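PDB 3E7Q: transcriptional regulator from Pseudomonas aeruginosa, which probably binds cis-regulatory DNA as a TetR-family regulator and represses transcription. Local coordinates for residues A44-S47 against V48-N52; G143-R146 against Q147-E150; S167-L170 against D171-L175. All coordinates share one frame; numbering follows the deposited sequence.

Contact 1: residues A44-S47 against V48-N52; sequences AGVS and VGLIN
From Val46 to Leu50 the chain turns from an extended run into a new helix: helix 37-44 ends at Ala44, Gly45, with positive phi (73°), turns the chain out of it, Val46 and Ser47 follow with extended backbones, and helical turns are under way by Gly49. Ser47 sits at the N-cap. Its OG accepts the N-H of Leu50 at 3.4 Å, a weak bond in length but nearly straight, with an angle of 171° at the hydrogen, so an amide at the open helix start is given a side-chain acceptor. The backbone N of Ser47 is in turn held by the side-chain oxygen of Gln3. Ser47 O also lies 3.2 Å from Leu50 CB, as the first helical turn comes round past the cap residue. Beside the cap lies an apolar contact. Val46 presents CG2 to the tip of Leu50, and the two side chains meet at about a right angle, with CG2 3.4 Å from Leu50 CD2, a tightness that may reflect the placement of the valine. Leu50 reaches back because its CG stands opposite the backbone N (chi1 -171°). Ile51 sends its CD1 branch toward the same valine, though the modelled separation is too short to be trusted. Val48 faces the other way, packing on Arg38 and Cys41 of helix 37-44, while Ile51 also touches Cys41 and, on helix 12-34, Leu19. Two helices packed across a short turn form a helix-turn-helix, here predicted for residues 36-55; Ser47 caps its second helix, 48-54, the probable recognition helix.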
loop_
_atom_site.group_PDB
_atom_site.type_symbol
_atom_site.label_atom_id
_atom_site.label_comp_id
_atom_site.label_asym_id
_atom_site.label_seq_id
_atom_site.Cartn_x
_atom_site.Cartn_y
_atom_site.Cartn_z
ATOM N N ALA B 44 2.104 -5.353 26.903
ATOM C CA ALA B 44 2.355 -6.685 27.543
ATOM C C ALA B 44 1.882 -6.744 29.001
ATOM O O ALA B 44 1.650 -7.821 29.540
ATOM C CB ALA B 44 3.838 -7.064 27.476
ATOM N N GLY B 45 1.753 -5.582 29.638
ATOM C CA GLY B 45 1.320 -5.481 31.039
ATOM C C GLY B 45 2.413 -5.941 32.003
ATOM O O GLY B 45 2.116 -6.425 33.129
ATOM N N VAL B 46 3.669 -5.836 31.533
ATOM C CA VAL B 46 4.862 -6.245 32.313
ATOM C C VAL B 46 5.847 -5.061 32.346
ATOM O O VAL B 46 5.755 -4.141 31.494
ATOM C CB VAL B 46 5.556 -7.560 31.767
ATOM C CG1 VAL B 46 4.529 -8.517 31.148
ATOM C CG2 VAL B 46 6.637 -7.243 30.752
ATOM N N SER B 47 6.791 -5.095 33.286
ATOM C CA SER B 47 7.733 -3.986 33.437
ATOM C C SER B 47 8.843 -3.952 32.353
ATOM O O SER B 47 9.207 -4.973 31.740
ATOM C CB SER B 47 8.344 -3.957 34.855
ATOM O OG SER B 47 9.679 -4.408 34.837
ATOM N N VAL B 48 9.383 -2.747 32.166
ATOM C CA VAL B 48 10.366 -2.461 31.107
ATOM C C VAL B 48 11.807 -2.822 31.529
ATOM O O VAL B 48 12.680 -3.044 30.666
ATOM C CB VAL B 48 10.291 -0.990 30.704
ATOM C CG1 VAL B 48 10.386 -0.871 29.167
ATOM C CG2 VAL B 48 8.980 -0.381 31.203
ATOM N N GLY B 49 12.041 -2.858 32.854
ATOM C CA GLY B 49 13.240 -3.474 33.415
ATOM C C GLY B 49 13.372 -4.883 32.853
ATOM O O GLY B 49 14.362 -5.204 32.191
ATOM N N LEU B 50 12.338 -5.693 33.101
ATOM C CA LEU B 50 12.213 -7.046 32.550
ATOM C C LEU B 50 12.627 -7.182 31.068
ATOM O O LEU B 50 13.333 -8.119 30.700
ATOM C CB LEU B 50 10.765 -7.552 32.707
ATOM C CG LEU B 50 10.525 -9.039 32.380
ATOM C CD1 LEU B 50 10.939 -9.946 33.544
ATOM C CD2 LEU B 50 9.061 -9.286 31.978
ATOM N N ILE B 51 12.173 -6.272 30.215
ATOM C CA ILE B 51 12.212 -6.516 28.752
ATOM C C ILE B 51 13.398 -5.859 27.992
ATOM O O ILE B 51 13.878 -6.422 26.975
ATOM C CB ILE B 51 10.821 -6.243 28.127
ATOM C CG1 ILE B 51 9.901 -7.421 28.524
ATOM C CG2 ILE B 51 10.924 -6.065 26.577
ATOM C CD1 ILE B 51 8.433 -7.217 28.311
ATOM N N ASN B 52 13.868 -4.715 28.519
ATOM C CA ASN B 52 15.235 -4.215 28.279
ATOM C C ASN B 52 16.224 -5.377 28.437
ATOM O O ASN B 52 16.808 -5.860 27.433
ATOM C CB ASN B 52 15.619 -3.103 29.278
ATOM C CG ASN B 52 15.164 -1.692 28.850
ATOM O OD1 ASN B 52 14.709 -1.453 27.726
ATOM N ND2 ASN B 52 15.314 -0.743 29.771
#

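Contact 2: residues G143-R146 against Q147-E150; sequences GVLR and QLAE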
loop_
_atom_site.group_PDB
_atom_site.type_symbol
_atom_site.label_atom_id
_atom_site.label_comp_id
_atom_site.label_asym_id
_atom_site.label_seq_id
_atom_site.Cartn_x
_atom_site.Cartn_y
_atom_site.Cartn_z
ATOM N N GLY B 143 6.780 -19.793 -9.248
ATOM C CA GLY B 143 6.717 -21.246 -9.456
ATOM C C GLY B 143 5.423 -21.667 -10.120
ATOM O O GLY B 143 5.408 -22.539 -11.007
ATOM N N VAL B 144 4.304 -21.081 -9.694
ATOM C CA VAL B 144 3.025 -21.454 -10.301
ATOM C C VAL B 144 2.796 -20.758 -11.676
ATOM O O VAL B 144 2.188 -21.334 -12.548
ATOM C CB VAL B 144 1.802 -21.438 -9.281
ATOM C CG1 VAL B 144 1.800 -20.316 -8.377
ATOM C CG2 VAL B 144 0.469 -21.497 -10.036
ATOM N N LEU B 145 3.328 -19.554 -11.878
ATOM C CA LEU B 145 3.254 -18.879 -13.161
ATOM C C LEU B 145 4.094 -19.592 -14.209
ATOM O O LEU B 145 3.718 -19.605 -15.375
ATOM C CB LEU B 145 3.632 -17.435 -13.040
ATOM C CG LEU B 145 2.611 -16.611 -12.262
ATOM C CD1 LEU B 145 3.195 -15.257 -11.974
ATOM C CD2 LEU B 145 1.320 -16.543 -13.068
ATOM N N ARG B 146 5.178 -20.232 -13.757
ATOM C CA ARG B 146 5.967 -21.108 -14.607
ATOM C C ARG B 146 5.286 -22.375 -14.974
ATOM O O ARG B 146 5.410 -22.804 -16.102
ATOM C CB ARG B 146 7.250 -21.497 -13.944
ATOM C CG ARG B 146 8.175 -20.337 -13.956
ATOM C CD ARG B 146 9.561 -20.738 -13.639
ATOM N NE ARG B 146 10.354 -19.567 -13.868
ATOM C CZ ARG B 146 11.407 -19.242 -13.156
ATOM N NH1 ARG B 146 11.786 -20.029 -12.155
ATOM N NH2 ARG B 146 12.041 -18.102 -13.435
ATOM N N GLN B 147 4.615 -22.992 -14.017
ATOM C CA GLN B 147 3.721 -24.131 -14.310
ATOM C C GLN B 147 2.677 -23.731 -15.346
ATOM O O GLN B 147 2.523 -24.392 -16.350
ATOM C CB GLN B 147 3.044 -24.577 -13.007
ATOM C CG GLN B 147 2.605 -25.972 -13.018
ATOM C CD GLN B 147 1.703 -26.353 -11.852
ATOM O OE1 GLN B 147 1.511 -25.603 -10.910
ATOM N NE2 GLN B 147 1.169 -27.532 -11.925
ATOM N N LEU B 148 2.018 -22.604 -15.116
ATOM C CA LEU B 148 1.083 -22.030 -16.074
ATOM C C LEU B 148 1.631 -21.867 -17.477
ATOM O O LEU B 148 0.963 -22.254 -18.451
ATOM C CB LEU B 148 0.516 -20.690 -15.616
ATOM C CG LEU B 148 -0.755 -20.141 -16.291
ATOM C CD1 LEU B 148 -1.962 -21.071 -16.085
ATOM C CD2 LEU B 148 -1.070 -18.763 -15.707
ATOM N N ALA B 149 2.817 -21.293 -17.556
ATOM C CA ALA B 149 3.524 -21.090 -18.804
ATOM C C ALA B 149 3.853 -22.407 -19.537
ATOM O O ALA B 149 3.695 -22.499 -20.768
ATOM C CB ALA B 149 4.811 -20.277 -18.536
ATOM N N GLU B 150 4.317 -23.403 -18.781
ATOM C CA GLU B 150 4.571 -24.749 -19.302
ATOM C C GLU B 150 3.267 -25.430 -19.837
ATOM O O GLU B 150 3.230 -25.923 -20.945
ATOM C CB GLU B 150 5.262 -25.633 -18.242
ATOM C CG GLU B 150 5.313 -27.177 -18.649
ATOM C CD GLU B 150 6.345 -27.536 -19.767
ATOM O OE1 GLU B 150 7.255 -26.706 -20.040
ATOM O OE2 GLU B 150 6.244 -28.660 -20.357
#
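Leu148 lies against Leu145, three residues back along helix 124-152, and the overlap is confined to the branch ends: CD2 of one is 4.2 Å from CD2 of the other, the two side chains crossing at a slant. Leu145 carries its CG opposite the carbonyl carbon (chi1 -69°), whereas Leu148 has it opposite the backbone N (chi1 -163°), and these different choices bring the two methyls together. Closer in, Leu148 CB rests 3.4 Å from Leu145 O, and Ala149 CB lies at the same distance from that oxygen, so two neighbouring beta carbons shoulder one carbonyl. Leu145 O is also the acceptor for Ala149 N at 2.9 Å. The same i to i+4 ladder joins Gln147 N to Gly143 O, Leu148 N to Val144 O (2.9 Å) and Glu150 N to Arg146 O. Gln147 runs out fully extended, which carries its amide off the helix: NE2 gives a hydrogen bond to Gly86 O and OE1 receives one from Arg91 NH1, so both ends of the amide are engaged and its rotation is fixed. Arg146, also extended, leaves on another side and packs on Ala159 and Glu160. Leu145 reaches Trp196, and Leu148 reaches Val197, both of helix 186-204. This is regular alpha-helix with distinct faces, one apolar and others polar, as in the helical C-terminal domain of TetR-family regulators.

Contact 3: residues S167-L170 against D171-L175; sequences SALL and DGLWL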
loop_
_atom_site.group_PDB
_atom_site.type_symbol
_atom_site.label_atom_id
_atom_site.label_comp_id
_atom_site.label_asym_id
_atom_site.label_seq_id
_atom_site.Cartn_x
_atom_site.Cartn_y
_atom_site.Cartn_z
ATOM N N SER B 167 1.673 -9.825 -7.682
ATOM C CA SER B 167 1.872 -9.350 -6.305
ATOM C C SER B 167 1.422 -7.905 -6.115
ATOM O O SER B 167 0.770 -7.589 -5.139
ATOM C CB SER B 167 3.343 -9.442 -5.871
ATOM O OG SER B 167 3.770 -10.775 -6.048
ATOM N N ALA B 168 1.785 -7.048 -7.044
ATOM C CA ALA B 168 1.341 -5.683 -7.029
ATOM C C ALA B 168 -0.193 -5.553 -6.997
ATOM O O ALA B 168 -0.735 -4.798 -6.197
ATOM C CB ALA B 168 1.993 -4.901 -8.191
ATOM N N LEU B 169 -0.890 -6.326 -7.825
ATOM C CA LEU B 169 -2.351 -6.317 -7.889
ATOM C C LEU B 169 -2.991 -6.750 -6.581
ATOM O O LEU B 169 -3.914 -6.096 -6.100
ATOM C CB LEU B 169 -2.872 -7.193 -9.006
ATOM C CG LEU B 169 -4.409 -7.342 -9.230
ATOM C CD1 LEU B 169 -5.030 -5.983 -9.494
ATOM C CD2 LEU B 169 -4.720 -8.334 -10.368
ATOM N N LEU B 170 -2.492 -7.847 -6.020
ATOM C CA LEU B 170 -2.894 -8.379 -4.717
ATOM C C LEU B 170 -2.694 -7.421 -3.591
ATOM O O LEU B 170 -3.622 -7.176 -2.833
ATOM C CB LEU B 170 -2.167 -9.712 -4.400
ATOM C CG LEU B 170 -2.794 -10.844 -5.195
ATOM C CD1 LEU B 170 -1.788 -11.979 -5.500
ATOM C CD2 LEU B 170 -3.987 -11.318 -4.402
ATOM N N ASP B 171 -1.493 -6.836 -3.521
ATOM C CA ASP B 171 -1.156 -5.775 -2.551
ATOM C C ASP B 171 -2.097 -4.620 -2.603
ATOM O O ASP B 171 -2.582 -4.151 -1.551
ATOM C CB ASP B 171 0.252 -5.189 -2.809
ATOM C CG ASP B 171 1.357 -6.030 -2.258
ATOM O OD1 ASP B 171 1.067 -7.042 -1.616
ATOM O OD2 ASP B 171 2.549 -5.726 -2.543
ATOM N N GLY B 172 -2.265 -4.091 -3.822
ATOM C CA GLY B 172 -3.161 -2.963 -4.104
ATOM C C GLY B 172 -4.560 -3.252 -3.663
ATOM O O GLY B 172 -5.190 -2.433 -3.038
ATOM N N LEU B 173 -5.069 -4.426 -4.017
ATOM C CA LEU B 173 -6.393 -4.852 -3.603
ATOM C C LEU B 173 -6.547 -5.069 -2.097
ATOM O O LEU B 173 -7.569 -4.733 -1.498
ATOM C CB LEU B 173 -6.771 -6.131 -4.348
ATOM C CG LEU B 173 -6.999 -6.010 -5.875
ATOM C CD1 LEU B 173 -7.211 -7.376 -6.256
ATOM C CD2 LEU B 173 -8.193 -5.077 -6.277
ATOM N N TRP B 174 -5.530 -5.644 -1.479
ATOM C CA TRP B 174 -5.542 -5.845 -0.045
ATOM C C TRP B 174 -5.601 -4.479 0.677
ATOM O O TRP B 174 -6.366 -4.299 1.592
ATOM C CB TRP B 174 -4.328 -6.679 0.380
ATOM C CG TRP B 174 -4.286 -6.913 1.829
ATOM C CD1 TRP B 174 -4.941 -7.887 2.526
ATOM C CD2 TRP B 174 -3.599 -6.119 2.799
ATOM N NE1 TRP B 174 -4.707 -7.748 3.873
ATOM C CE2 TRP B 174 -3.867 -6.675 4.059
ATOM C CE3 TRP B 174 -2.799 -4.979 2.722
ATOM C CZ2 TRP B 174 -3.346 -6.147 5.219
ATOM C CZ3 TRP B 174 -2.265 -4.437 3.904
ATOM C CH2 TRP B 174 -2.549 -5.007 5.123
ATOM N N LEU B 175 -4.786 -3.521 0.227
ATOM C CA LEU B 175 -4.730 -2.194 0.785
ATOM C C LEU B 175 -6.079 -1.455 0.627
ATOM O O LEU B 175 -6.609 -0.887 1.581
ATOM C CB LEU B 175 -3.547 -1.418 0.154
ATOM C CG LEU B 175 -3.325 0.071 0.527
ATOM C CD1 LEU B 175 -2.986 0.226 2.051
ATOM C CD2 LEU B 175 -2.233 0.684 -0.376
#
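The carboxylate of Asp171 lies with one face turned to the Ser167 carbonyl, whose O is 3.3 Å from Asp171 CG and sits almost straight above it, about equally far from the two carboxylate oxygens. CG swings there because it stands opposite its own carbonyl carbon (chi1 -80°), folding the acid back along the helix. Ser167 O also accepts the N-H of Asp171, at 2.9 Å from its N. The other flat group, the indole of Trp174, leaves the helix: its CB stays 3.3 Å from Leu170 O, while CG anti to the backbone N (chi1 180°) throws the ring outward. There NE1 donates to Leu104 O, and the ring meets Trp113 in an edge-to-face (T-shaped) pair, with Leu110 and Trp117 also touching it. On a third side Leu169 and Leu173 run alongside each other, pointing the same way, with Leu169 CG and Leu173 CD1 4.1 Å apart. Leu173 presses hard on the backbone too, its CG lying 3.1 Å from Leu169 O, the atom that accepts its own N-H. Gly172 N donates to Ala168 O in the regular i to i+4 pattern. Several neighbours pack on this part of helix 159-179: Ser167 and Leu170 lean on Tyr137 of helix 124-152, Leu169 and Leu173 on Ile192 of helix 186-204, and Trp174 on helix 110-120, while Ala168 packs against Leu173 of the second subunit and Leu173 against Ala168 there, placing this helix in the dimer interface.

Contact 1 lies in the predicted DNA-binding region, about 49 Å between centres from contact 2 and 37 Å from contact 3, whereas both of the latter belong to the C-terminal, BetI-type repressor part of the chain. The local chemistry follows the place. Contact 1 ends one helix and starts another, relying on a cap and a small apolar contact; the other two are continuous helix, differing in what their faces meet. Contact 2 is partly buried, with exposed residues on one side and polar links to Gly86 and to Arg91 of helix 88-99 on another. Contact 3, largely buried, adds packing against the second subunit. Contacts 2 and 3 occupy successive helices, 124-152 and 159-179, and both lean on helix 186-204.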